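Local coordinates for protein putative S41 protease (Bacteroides fragilis NCTC 9343, PDB 3K50) that is probably a serine peptidase of family S41, cleaving peptide bonds, though its substrate and biological role remain unknown, at residues A[56-68]-A[336-348]. Numbering follows the deposited sequence. Where two conformers were deposited one is given.
Sequences MDNGFSKIDSLLD and VHPTDRFILNLVV
K62 and D64 trade backbone hydrogen bonds with N345 and I343, pairing strand 62-65 with strand 342-348 in antiparallel fashion. Within the D64–I343 pair, I343 N reaches D64 O at 2.7 Å, while D64 N gives an almost straight bond (174°) to I343 O. The pairing ends at L66 N and R341 O, 3.3 Å apart, where the donor stands well above the carbonyl plane as the 336-348 segment leaves its turn.

At the other end a serine side chain stands in for backbone: S61 OG accepts V347 N at 3.1 Å and donates to D57 OD2 at 2.7 Å. D57 suits this place because its two oxygens divide the work. OD1 takes S61 N on its syn lone pair, and OD2 binds both S61 OG and the hydroxyl of Y27, so the buried carboxylate is well satisfied and fixes the hydroxyl that receives V347.

The salt bridges lie in more open places. K62, bent at its last torsion (chi4 63°), brings NZ to 2.6 Å from D64 OD2, a salt bridge along one strand. R341 NH2 meets D68 OD1 at 3.1 Å in a salt bridge with weak hydrogen-bond geometry, while apolar L66 CD2 packs on one flat face of the guanidinium.

Apolar side chains divide between the two faces. Branched I63 sends CD1 to L344 CD1 (3.8 Å) and CG2 toward the F342 ring, on the face covered by helix 45-52. On the face of D64 and N345, the side chains of L66 and I343 cross at about a right angle, CD1 against CD1 (3.8 Å).

Together these contacts add strand 62-65, which follows the N-terminal helices, by antiparallel pairing to the sheet holding the hairpin of strands 330-336 and 342-352 in the S41 peptidase region.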
loop_
_atom_site.group_PDB
_atom_site.type_symbol
_atom_site.label_atom_id
_atom_site.label_comp_id
_atom_site.label_asym_id
_atom_site.label_seq_id
_atom_site.Cartn_x
_atom_site.Cartn_y
_atom_site.Cartn_z
HETATM N N MSE A 56 6.404 -14.589 16.560
HETATM C CA MSE A 56 6.624 -14.443 15.106
HETATM C C MSE A 56 5.785 -13.325 14.541
HETATM O O MSE A 56 6.078 -12.827 13.468
HETATM C CB MSE A 56 6.285 -15.721 14.361
HETATM C CG MSE A 56 7.147 -16.963 14.732
HETATM SE SE MSE A 56 6.503 -17.937 16.223
HETATM C CE MSE A 56 4.803 -18.808 15.486
ATOM N N ASP A 57 4.762 -12.901 15.289
ATOM C CA ASP A 57 3.805 -11.877 14.811
ATOM C C ASP A 57 4.346 -10.474 15.053
ATOM O O ASP A 57 3.974 -9.846 16.015
ATOM C CB ASP A 57 2.476 -12.080 15.535
ATOM C CG ASP A 57 1.293 -11.502 14.791
ATOM O OD1 ASP A 57 1.425 -10.426 14.146
ATOM O OD2 ASP A 57 0.227 -12.137 14.888
ATOM N N ASN A 58 5.192 -10.012 14.124
ATOM C CA ASN A 58 5.859 -8.714 14.167
ATOM C C ASN A 58 4.934 -7.604 13.673
ATOM O O ASN A 58 5.157 -6.987 12.624
ATOM C CB ASN A 58 7.140 -8.762 13.325
ATOM C CG ASN A 58 8.003 -7.508 13.480
ATOM O OD1 ASN A 58 8.067 -6.915 14.548
ATOM N ND2 ASN A 58 8.663 -7.104 12.404
ATOM N N GLY A 59 3.861 -7.363 14.411
ATOM C CA GLY A 59 2.923 -6.348 13.987
ATOM C C GLY A 59 2.080 -6.731 12.799
ATOM O O GLY A 59 1.469 -5.850 12.165
ATOM N N PHE A 60 1.969 -8.028 12.513
ATOM C CA PHE A 60 1.113 -8.438 11.404
ATOM C C PHE A 60 -0.368 -8.326 11.831
ATOM O O PHE A 60 -1.178 -7.621 11.213
ATOM C CB PHE A 60 1.468 -9.817 10.897
ATOM C CG PHE A 60 2.935 -10.031 10.630
ATOM C CD1 PHE A 60 3.730 -9.023 10.099
ATOM C CD2 PHE A 60 3.496 -11.263 10.849
ATOM C CE1 PHE A 60 5.062 -9.242 9.866
ATOM C CE2 PHE A 60 4.838 -11.496 10.597
ATOM C CZ PHE A 60 5.613 -10.496 10.087
ATOM N N SER A 61 -0.715 -8.975 12.920
ATOM C CA SER A 61 -2.048 -8.845 13.466
ATOM C C SER A 61 -2.205 -7.491 14.088
ATOM O O SER A 61 -1.294 -6.988 14.734
ATOM C CB SER A 61 -2.268 -9.908 14.536
ATOM O OG SER A 61 -2.149 -11.186 13.985
ATOM N N LYS A 62 -3.393 -6.901 13.962
ATOM C CA LYS A 62 -3.605 -5.588 14.552
ATOM C C LYS A 62 -5.080 -5.228 14.743
ATOM O O LYS A 62 -5.957 -5.828 14.136
ATOM C CB LYS A 62 -2.977 -4.520 13.682
ATOM C CG LYS A 62 -3.521 -4.424 12.324
ATOM C CD LYS A 62 -2.534 -3.660 11.428
ATOM C CE LYS A 62 -3.102 -3.380 10.026
ATOM N NZ LYS A 62 -4.326 -2.487 10.056
ATOM N N ILE A 63 -5.313 -4.243 15.604
ATOM C CA ILE A 63 -6.655 -3.741 15.907
ATOM C C ILE A 63 -6.879 -2.477 15.084
ATOM O O ILE A 63 -6.005 -1.601 15.012
ATOM C CB ILE A 63 -6.849 -3.411 17.413
ATOM C CG1 ILE A 63 -6.538 -4.618 18.325
ATOM C CG2 ILE A 63 -8.270 -2.799 17.662
ATOM C CD1 ILE A 63 -7.393 -5.901 18.067
ATOM N N ASP A 64 -8.040 -2.410 14.456
ATOM C CA ASP A 64 -8.513 -1.243 13.718
ATOM C C ASP A 64 -9.931 -0.888 14.182
ATOM O O ASP A 64 -10.770 -1.764 14.455
ATOM C CB ASP A 64 -8.519 -1.521 12.227
ATOM C CG ASP A 64 -7.127 -1.452 11.621
ATOM O OD1 ASP A 64 -6.386 -0.486 11.905
ATOM O OD2 ASP A 64 -6.767 -2.354 10.854
ATOM N N SER A 65 -10.197 0.405 14.265
ATOM C CA SER A 65 -11.507 0.877 14.692
ATOM C C SER A 65 -12.541 0.619 13.618
ATOM O O SER A 65 -12.210 0.539 12.443
ATOM C CB SER A 65 -11.470 2.372 15.046
ATOM O OG SER A 65 -10.771 2.564 16.272
ATOM N N LEU A 66 -13.781 0.417 14.050
ATOM C CA LEU A 66 -14.880 0.248 13.141
ATOM C C LEU A 66 -15.512 1.624 13.061
ATOM O O LEU A 66 -16.119 2.056 14.021
ATOM C CB LEU A 66 -15.872 -0.755 13.693
ATOM C CG LEU A 66 -16.976 -1.181 12.729
ATOM C CD1 LEU A 66 -16.415 -1.980 11.546
ATOM C CD2 LEU A 66 -17.975 -1.996 13.498
ATOM N N LEU A 67 -15.360 2.311 11.937
ATOM C CA LEU A 67 -15.892 3.663 11.759
ATOM C C LEU A 67 -17.141 3.681 10.866
ATOM O O LEU A 67 -17.262 2.863 9.963
ATOM C CB LEU A 67 -14.793 4.526 11.127
ATOM C CG LEU A 67 -13.536 4.818 11.982
ATOM C CD1 LEU A 67 -12.266 5.034 11.143
ATOM C CD2 LEU A 67 -13.757 5.995 12.928
ATOM N N ASP A 68 -18.061 4.598 11.127
ATOM C CA ASP A 68 -19.240 4.775 10.270
ATOM C C ASP A 68 -18.819 5.288 8.895
ATOM O O ASP A 68 -19.376 4.859 7.880
ATOM C CB ASP A 68 -20.270 5.698 10.925
ATOM C CG ASP A 68 -21.030 5.011 12.063
ATOM O OD1 ASP A 68 -21.106 3.768 12.042
ATOM O OD2 ASP A 68 -21.568 5.694 12.965
ATOM N N VAL A 336 -14.802 -8.918 13.163
ATOM C CA VAL A 336 -15.451 -7.767 13.821
ATOM C C VAL A 336 -15.996 -8.166 15.163
ATOM O O VAL A 336 -16.662 -9.206 15.261
ATOM C CB VAL A 336 -16.597 -7.208 12.957
ATOM C CG1 VAL A 336 -17.081 -5.876 13.497
ATOM C CG2 VAL A 336 -16.122 -7.005 11.532
ATOM N N HIS A 337 -15.694 -7.391 16.214
ATOM C CA HIS A 337 -16.211 -7.693 17.554
ATOM C C HIS A 337 -17.741 -7.582 17.482
ATOM O O HIS A 337 -18.236 -6.690 16.817
ATOM C CB HIS A 337 -15.717 -6.727 18.615
ATOM C CG HIS A 337 -16.019 -7.156 20.022
ATOM N ND1 HIS A 337 -17.235 -6.919 20.634
ATOM C CD2 HIS A 337 -15.254 -7.778 20.955
ATOM C CE1 HIS A 337 -17.218 -7.411 21.862
ATOM N NE2 HIS A 337 -16.014 -7.908 22.096
ATOM N N PRO A 338 -18.475 -8.477 18.154
ATOM C CA PRO A 338 -19.958 -8.392 18.085
ATOM C C PRO A 338 -20.575 -7.078 18.548
ATOM O O PRO A 338 -21.529 -6.609 17.949
ATOM C CB PRO A 338 -20.421 -9.506 19.012
ATOM C CG PRO A 338 -19.270 -10.445 19.094
ATOM C CD PRO A 338 -18.025 -9.631 18.947
ATOM N N THR A 339 -20.020 -6.472 19.589
ATOM C CA THR A 339 -20.587 -5.253 20.136
ATOM C C THR A 339 -19.657 -4.038 20.329
ATOM O O THR A 339 -20.136 -2.906 20.253
ATOM C CB THR A 339 -21.234 -5.563 21.501
ATOM O OG1 THR A 339 -20.256 -6.047 22.428
ATOM C CG2 THR A 339 -22.330 -6.620 21.375
ATOM N N ASP A 340 -18.350 -4.244 20.498
ATOM C CA ASP A 340 -17.438 -3.150 20.855
ATOM C C ASP A 340 -16.837 -2.382 19.709
ATOM O O ASP A 340 -15.849 -1.688 19.885
ATOM C CB ASP A 340 -16.318 -3.686 21.744
ATOM C CG ASP A 340 -16.809 -4.124 23.093
ATOM O OD1 ASP A 340 -17.916 -3.692 23.504
ATOM O OD2 ASP A 340 -16.065 -4.873 23.763
ATOM N N ARG A 341 -17.375 -2.546 18.516
ATOM C CA ARG A 341 -16.953 -1.748 17.386
ATOM C C ARG A 341 -15.424 -1.667 17.120
ATOM O O ARG A 341 -14.875 -0.599 16.960
ATOM C CB ARG A 341 -17.547 -0.333 17.498
ATOM C CG ARG A 341 -19.095 -0.342 17.589
ATOM C CD ARG A 341 -19.754 1.053 17.423
ATOM N NE ARG A 341 -19.284 1.816 16.247
ATOM C CZ ARG A 341 -19.668 1.636 14.973
ATOM N NH1 ARG A 341 -20.540 0.684 14.635
ATOM N NH2 ARG A 341 -19.154 2.410 14.013
ATOM N N PHE A 342 -14.736 -2.794 17.094
ATOM C CA PHE A 342 -13.386 -2.778 16.566
ATOM C C PHE A 342 -13.255 -4.000 15.677
ATOM O O PHE A 342 -14.089 -4.902 15.702
ATOM C CB PHE A 342 -12.312 -2.760 17.651
ATOM C CG PHE A 342 -12.225 -4.020 18.484
ATOM C CD1 PHE A 342 -11.403 -5.070 18.109
ATOM C CD2 PHE A 342 -12.894 -4.100 19.688
ATOM C CE1 PHE A 342 -11.264 -6.193 18.922
ATOM C CE2 PHE A 342 -12.785 -5.210 20.505
ATOM C CZ PHE A 342 -11.970 -6.264 20.129
ATOM N N ILE A 343 -12.217 -3.978 14.873
ATOM C CA ILE A 343 -11.889 -5.054 13.944
ATOM C C ILE A 343 -10.524 -5.598 14.342
ATOM O O ILE A 343 -9.576 -4.803 14.534
ATOM C CB ILE A 343 -11.750 -4.559 12.504
ATOM C CG1 ILE A 343 -13.038 -3.884 11.996
ATOM C CG2 ILE A 343 -11.330 -5.739 11.568
ATOM C CD1 ILE A 343 -12.823 -3.078 10.743
ATOM N N LEU A 344 -10.472 -6.926 14.485
ATOM C CA LEU A 344 -9.246 -7.707 14.724
ATOM C C LEU A 344 -8.799 -8.244 13.378
ATOM O O LEU A 344 -9.497 -9.077 12.799
ATOM C CB LEU A 344 -9.501 -8.888 15.639
ATOM C CG LEU A 344 -8.370 -9.937 15.823
ATOM C CD1 LEU A 344 -7.072 -9.218 16.251
ATOM C CD2 LEU A 344 -8.741 -11.012 16.849
ATOM N N ASN A 345 -7.714 -7.678 12.838
ATOM C CA ASN A 345 -7.095 -8.143 11.605
ATOM C C ASN A 345 -6.077 -9.179 12.071
ATOM O O ASN A 345 -5.018 -8.827 12.590
ATOM C CB ASN A 345 -6.464 -7.002 10.838
ATOM C CG ASN A 345 -7.515 -6.106 10.160
ATOM O OD1 ASN A 345 -7.723 -4.945 10.540
ATOM N ND2 ASN A 345 -8.217 -6.671 9.207
ATOM N N LEU A 346 -6.473 -10.451 11.993
ATOM C CA LEU A 346 -5.686 -11.562 12.537
ATOM C C LEU A 346 -4.951 -12.428 11.516
ATOM O O LEU A 346 -5.521 -12.757 10.487
ATOM C CB LEU A 346 -6.639 -12.431 13.326
ATOM C CG LEU A 346 -6.093 -13.641 14.104
ATOM C CD1 LEU A 346 -5.295 -13.164 15.286
ATOM C CD2 LEU A 346 -7.329 -14.504 14.569
ATOM N N VAL A 347 -3.694 -12.784 11.781
ATOM C CA VAL A 347 -2.982 -13.730 10.914
ATOM C C VAL A 347 -3.752 -15.053 10.947
ATOM O O VAL A 347 -3.918 -15.658 12.011
ATOM C CB VAL A 347 -1.515 -13.972 11.359
ATOM C CG1 VAL A 347 -0.853 -15.066 10.523
ATOM C CG2 VAL A 347 -0.718 -12.717 11.270
ATOM N N VAL A 348 -4.188 -15.507 9.779
ATOM C CA VAL A 348 -4.938 -16.758 9.627
ATOM C C VAL A 348 -4.209 -17.829 8.770
ATOM O O VAL A 348 -4.324 -19.040 9.049
ATOM C CB VAL A 348 -6.373 -16.492 9.051
ATOM C CG1 VAL A 348 -7.197 -15.715 10.095
ATOM C CG2 VAL A 348 -6.310 -15.817 7.668
#